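Side-chain contact in CbsA (Xanthomonas oryzae pv. oryzae, PDB 5XYH), which probably cleaves beta-1,4-glucan chains of plant cell-wall cellulose as an exoglucanase (cellobiosidase) of glycoside hydrolase family 6: residues 71-76 / 139-144. Residues are numbered along the deposited sequence; the frame is centred on the assembly and turned at random.
Sequences GHLNAA and LRIVNI
Ala76, on helix 69-79, and Leu139, next to Arg140 of strand 140-145, bring the two backbones closest, their CA atoms 7.6 Å apart, a spacing that leaves the gap to be filled by side chains. Leu139 contributes the largest share, through its forked end. One methyl, Leu139 CD2, rests on the single methyl of Ala76, with Leu139 CD2 to Ala76 CB at 3.9 Å. The other, Leu139 CD1, lies 3.6 Å from the carbonyl oxygen Leu73 O, a van der Waals approach to the helix backbone one turn earlier, and Leu139 CD1 also meets Leu73 CD2 at 3.9 Å. The fork thus reaches residues 73 and 76, three apart and on one side of the helix. Leu139 points its CB at the helix, and with CG anti to its own carbonyl carbon (chi1 -54°) the two methyls are carried on to the helix surface. Leu73 behaves differently: its CB bond does not face the strand, yet the end of its side chain comes nearer. Leu73 CD2 serves as the shared methyl, touching Leu139 CD1 and lying 3.7 Å from the terminal Ile141 CD1. The two leucine side chains meet at a slant, whereas Leu73 and Ile141 cross at about a right angle, meeting through one methyl of each. All four residues are buried, and the 161 Å² buried between the segments comes entirely from them. Thr130 and Leu131 of helix 113-131 also pack on Leu73, and Leu131 reaches Ile141. Strand 86-92 supplies Val88 against Ala76, Ile86 against Leu139 and Leu90 against Ile141; the contact therefore seats helix 69-79 against the Leu139-Ile141 part of the chain, where strand 140-145 runs parallel between strands 86-92 and 188-193 in the family 6 beta/alpha-barrel.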
loop_
_atom_site.group_PDB
_atom_site.type_symbol
_atom_site.label_atom_id
_atom_site.label_comp_id
_atom_site.label_asym_id
_atom_site.label_seq_id
_atom_site.Cartn_x
_atom_site.Cartn_y
_atom_site.Cartn_z
ATOM N N GLY A 71 -18.377 -11.825 -6.310
ATOM C CA GLY A 71 -19.066 -11.657 -5.037
ATOM C C GLY A 71 -18.829 -10.285 -4.424
ATOM O O GLY A 71 -19.745 -9.674 -3.862
ATOM N N HIS A 72 -17.591 -9.792 -4.511
ATOM C CA HIS A 72 -17.289 -8.441 -4.057
ATOM C C HIS A 72 -18.090 -7.419 -4.838
ATOM O O HIS A 72 -18.658 -6.488 -4.264
ATOM C CB HIS A 72 -15.800 -8.145 -4.220
ATOM C CG HIS A 72 -14.929 -8.846 -3.236
ATOM N ND1 HIS A 72 -15.009 -8.624 -1.877
ATOM C CD2 HIS A 72 -13.924 -9.732 -3.415
ATOM C CE1 HIS A 72 -14.100 -9.357 -1.263
ATOM N NE2 HIS A 72 -13.431 -10.041 -2.174
ATOM N N LEU A 73 -18.126 -7.570 -6.158
ATOM C CA LEU A 73 -18.814 -6.585 -6.984
ATOM C C LEU A 73 -20.320 -6.630 -6.755
ATOM O O LEU A 73 -20.990 -5.586 -6.804
ATOM C CB LEU A 73 -18.485 -6.823 -8.452
ATOM C CG LEU A 73 -17.007 -6.631 -8.809
ATOM C CD1 LEU A 73 -16.690 -7.250 -10.163
ATOM C CD2 LEU A 73 -16.651 -5.150 -8.788
ATOM N N ASN A 74 -20.857 -7.827 -6.508
ATOM C CA ASN A 74 -22.263 -7.964 -6.138
ATOM C C ASN A 74 -22.548 -7.305 -4.799
ATOM O O ASN A 74 -23.549 -6.590 -4.655
ATOM C CB ASN A 74 -22.653 -9.439 -6.097
ATOM C CG ASN A 74 -22.688 -10.063 -7.474
ATOM O OD1 ASN A 74 -22.741 -9.356 -8.476
ATOM N ND2 ASN A 74 -22.642 -11.395 -7.533
ATOM N N ALA A 75 -21.691 -7.535 -3.800
ATOM C CA ALA A 75 -21.912 -6.887 -2.511
ATOM C C ALA A 75 -21.850 -5.372 -2.654
ATOM O O ALA A 75 -22.632 -4.645 -2.023
ATOM C CB ALA A 75 -20.897 -7.373 -1.477
ATOM N N ALA A 76 -20.932 -4.880 -3.494
ATOM C CA ALA A 76 -20.799 -3.445 -3.682
ATOM C C ALA A 76 -22.088 -2.848 -4.234
ATOM O O ALA A 76 -22.504 -1.760 -3.824
ATOM C CB ALA A 76 -19.620 -3.144 -4.611
ATOM N N LEU A 139 -20.741 1.024 -10.657
ATOM C CA LEU A 139 -19.649 1.020 -9.691
ATOM C C LEU A 139 -18.433 1.731 -10.274
ATOM O O LEU A 139 -18.158 1.628 -11.473
ATOM C CB LEU A 139 -19.266 -0.414 -9.325
ATOM C CG LEU A 139 -20.356 -1.380 -8.827
ATOM C CD1 LEU A 139 -19.805 -2.781 -8.699
ATOM C CD2 LEU A 139 -20.928 -0.934 -7.495
ATOM N N ARG A 140 -17.699 2.435 -9.419
ATOM C CA ARG A 140 -16.392 2.986 -9.767
ATOM C C ARG A 140 -15.322 2.059 -9.197
ATOM O O ARG A 140 -15.220 1.897 -7.977
ATOM C CB ARG A 140 -16.234 4.401 -9.222
ATOM C CG ARG A 140 -17.153 5.409 -9.881
ATOM C CD ARG A 140 -16.896 6.808 -9.345
ATOM N NE ARG A 140 -17.832 7.761 -9.936
ATOM C CZ ARG A 140 -18.049 8.987 -9.475
ATOM N NH1 ARG A 140 -17.412 9.428 -8.397
ATOM N NH2 ARG A 140 -18.925 9.768 -10.090
ATOM N N ILE A 141 -14.552 1.431 -10.075
ATOM C CA ILE A 141 -13.512 0.499 -9.666
ATOM C C ILE A 141 -12.208 1.284 -9.560
ATOM O O ILE A 141 -11.802 1.944 -10.516
ATOM C CB ILE A 141 -13.386 -0.664 -10.664
ATOM C CG1 ILE A 141 -14.767 -1.255 -10.989
ATOM C CG2 ILE A 141 -12.464 -1.750 -10.115
ATOM C CD1 ILE A 141 -15.484 -1.799 -9.756
ATOM N N VAL A 142 -11.560 1.231 -8.398
ATOM C CA VAL A 142 -10.325 1.982 -8.158
ATOM C C VAL A 142 -9.221 0.972 -7.901
ATOM O O VAL A 142 -9.232 0.276 -6.874
ATOM C CB VAL A 142 -10.444 2.964 -6.984
ATOM C CG1 VAL A 142 -9.103 3.667 -6.759
ATOM C CG2 VAL A 142 -11.557 3.981 -7.222
ATOM N N ASN A 143 -8.257 0.913 -8.814
ATOM C CA ASN A 143 -7.188 -0.079 -8.783
ATOM C C ASN A 143 -5.898 0.502 -8.206
ATOM O O ASN A 143 -5.432 1.565 -8.640
ATOM C CB ASN A 143 -6.915 -0.604 -10.192
ATOM C CG ASN A 143 -8.026 -1.475 -10.715
ATOM O OD1 ASN A 143 -8.645 -2.241 -9.966
ATOM N ND2 ASN A 143 -8.299 -1.363 -12.013
ATOM N N ILE A 144 -5.314 -0.211 -7.244
ATOM C CA ILE A 144 -3.920 -0.021 -6.875
ATOM C C ILE A 144 -3.098 -0.935 -7.775
ATOM O O ILE A 144 -3.199 -2.163 -7.689
ATOM C CB ILE A 144 -3.676 -0.329 -5.391
ATOM C CG1 ILE A 144 -4.471 0.667 -4.531
ATOM C CG2 ILE A 144 -2.169 -0.280 -5.079
ATOM C CD1 ILE A 144 -4.440 0.385 -3.033
#